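Local coordinates for protein haloperoxidase (Corallina officinalis, PDB 1QHB) that uses vanadate and hydrogen peroxide to oxidise bromide and so halogenate organic substrates, working as a homododecamer that also binds calcium, at residues T103-W108 against S115-V120. Numbering follows the deposited sequence.
Sequences TGLPIW and SLDLEV
Trp108 meets the backbone of Leu118 with the edge of its indole: NE1 gives a hydrogen bond to Leu118 O, 3.0 Å away, the N-H...O angle being 157°. The oxygen lies in the indole plane, although the donor sits above the carbonyl plane. With CG anti to its carbonyl carbon (chi1 -61°), Trp108 turns the NE1 edge to Leu118, while Pro106 CB sits over one face toward the rim. Together, proline and indole form a notch for the turning chain: Leu118 O enters it, 3.7 Å from Pro106 CG. Val120 CG1 bridges both walls, touching Pro106 CG and lying 4.1 Å from Trp108 CH2. Glu119, bent at chi2, crosses the proline at about a right angle and sets its carboxylate against CG and CD, OE2 lying 3.7 Å from Pro106 CD, while OE1 accepts from Val120 N and forms a salt bridge with Arg99. A phenylalanine in place of Trp108 would probably leave Leu118 O without its donor and open a gap beside Val120. The arrangement illustrates how a short helical connection brings two irregular segments across each other: 103-108 precedes helix 111-115, whose Ala113 touches Trp108 and Leu118, and 115-120 begins on its last residue, passes a Schellman motif at Asp117 and leads to strand 123-124, a second subunit packing against Leu118 and Val120.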
loop_
_atom_site.group_PDB
_atom_site.type_symbol
_atom_site.label_atom_id
_atom_site.label_comp_id
_atom_site.label_asym_id
_atom_site.label_seq_id
_atom_site.Cartn_x
_atom_site.Cartn_y
_atom_site.Cartn_z
ATOM N N THR A 103 -50.265 28.032 31.793
ATOM C CA THR A 103 -50.630 26.958 30.855
ATOM C C THR A 103 -49.337 26.333 30.345
ATOM O O THR A 103 -49.192 25.108 30.219
ATOM C CB THR A 103 -51.581 27.460 29.768
ATOM O OG1 THR A 103 -50.936 28.383 28.875
ATOM C CG2 THR A 103 -52.769 28.195 30.388
ATOM N N GLY A 104 -48.386 27.207 29.983
ATOM C CA GLY A 104 -47.131 26.739 29.379
ATOM C C GLY A 104 -47.344 26.619 27.863
ATOM O O GLY A 104 -46.474 26.264 27.077
ATOM N N LEU A 105 -48.550 26.973 27.448
ATOM C CA LEU A 105 -49.069 26.970 26.114
ATOM C C LEU A 105 -48.719 28.300 25.436
ATOM O O LEU A 105 -48.618 29.359 26.061
ATOM C CB LEU A 105 -50.590 26.874 26.064
ATOM C CG LEU A 105 -51.339 25.635 26.547
ATOM C CD1 LEU A 105 -52.825 25.999 26.594
ATOM C CD2 LEU A 105 -51.103 24.394 25.700
ATOM N N PRO A 106 -48.592 28.219 24.117
ATOM C CA PRO A 106 -48.258 29.384 23.328
ATOM C C PRO A 106 -49.365 30.414 23.379
ATOM O O PRO A 106 -50.564 30.220 23.560
ATOM C CB PRO A 106 -48.014 28.865 21.918
ATOM C CG PRO A 106 -48.047 27.389 22.003
ATOM C CD PRO A 106 -48.694 26.998 23.291
ATOM N N ILE A 107 -48.930 31.681 23.266
ATOM C CA ILE A 107 -49.891 32.773 23.211
ATOM C C ILE A 107 -49.934 33.223 21.750
ATOM O O ILE A 107 -48.940 33.713 21.184
ATOM C CB ILE A 107 -49.557 33.941 24.153
ATOM C CG1 ILE A 107 -49.527 33.397 25.592
ATOM C CG2 ILE A 107 -50.573 35.055 24.001
ATOM C CD1 ILE A 107 -48.873 34.350 26.573
ATOM N N TRP A 108 -51.063 32.980 21.101
ATOM C CA TRP A 108 -51.169 33.230 19.679
ATOM C C TRP A 108 -51.803 34.588 19.451
ATOM O O TRP A 108 -52.446 35.036 20.415
ATOM C CB TRP A 108 -52.064 32.154 19.036
ATOM C CG TRP A 108 -51.500 30.776 19.207
ATOM C CD1 TRP A 108 -52.041 29.754 19.922
ATOM C CD2 TRP A 108 -50.306 30.270 18.607
ATOM N NE1 TRP A 108 -51.231 28.637 19.853
ATOM C CE2 TRP A 108 -50.166 28.939 19.016
ATOM C CE3 TRP A 108 -49.334 30.831 17.773
ATOM C CZ2 TRP A 108 -49.083 28.134 18.636
ATOM C CZ3 TRP A 108 -48.261 30.063 17.406
ATOM C CH2 TRP A 108 -48.147 28.729 17.838
ATOM N N SER A 115 -58.432 29.923 20.796
ATOM C CA SER A 115 -59.586 29.059 21.074
ATOM C C SER A 115 -59.338 27.579 20.852
ATOM O O SER A 115 -60.001 26.794 21.535
ATOM C CB SER A 115 -60.751 29.521 20.203
ATOM O OG SER A 115 -60.677 28.822 18.978
ATOM N N LEU A 116 -58.433 27.125 19.978
ATOM C CA LEU A 116 -58.181 25.682 19.850
ATOM C C LEU A 116 -57.092 25.151 20.747
ATOM O O LEU A 116 -56.818 23.945 20.699
ATOM C CB LEU A 116 -57.756 25.387 18.406
ATOM C CG LEU A 116 -58.821 25.597 17.326
ATOM C CD1 LEU A 116 -58.204 25.744 15.948
ATOM C CD2 LEU A 116 -59.809 24.437 17.346
ATOM N N ASP A 117 -56.367 26.011 21.464
ATOM C CA ASP A 117 -55.211 25.600 22.241
ATOM C C ASP A 117 -54.150 24.967 21.367
ATOM O O ASP A 117 -53.476 24.032 21.815
ATOM C CB ASP A 117 -55.606 24.614 23.342
ATOM C CG ASP A 117 -56.509 25.278 24.380
ATOM O OD1 ASP A 117 -56.609 26.528 24.359
ATOM O OD2 ASP A 117 -57.118 24.534 25.175
ATOM N N LEU A 118 -53.848 25.536 20.199
ATOM C CA LEU A 118 -52.840 24.891 19.342
ATOM C C LEU A 118 -51.485 24.869 20.013
ATOM O O LEU A 118 -51.129 25.816 20.740
ATOM C CB LEU A 118 -52.767 25.740 18.056
ATOM C CG LEU A 118 -54.028 25.626 17.171
ATOM C CD1 LEU A 118 -53.841 26.356 15.860
ATOM C CD2 LEU A 118 -54.397 24.167 16.905
ATOM N N GLU A 119 -50.696 23.873 19.719
ATOM C CA GLU A 119 -49.324 23.756 20.150
ATOM C C GLU A 119 -48.467 24.004 18.889
ATOM O O GLU A 119 -49.062 24.238 17.842
ATOM C CB GLU A 119 -49.024 22.394 20.742
ATOM C CG GLU A 119 -48.827 22.438 22.255
ATOM C CD GLU A 119 -47.641 23.281 22.708
ATOM O OE1 GLU A 119 -46.845 23.751 21.868
ATOM O OE2 GLU A 119 -47.539 23.491 23.942
ATOM N N VAL A 120 -47.154 23.949 19.033
ATOM C CA VAL A 120 -46.223 24.193 17.969
ATOM C C VAL A 120 -45.836 22.941 17.195
ATOM O O VAL A 120 -45.980 21.840 17.719
ATOM C CB VAL A 120 -44.900 24.822 18.483
ATOM C CG1 VAL A 120 -45.218 26.138 19.171
ATOM C CG2 VAL A 120 -44.175 23.882 19.429
#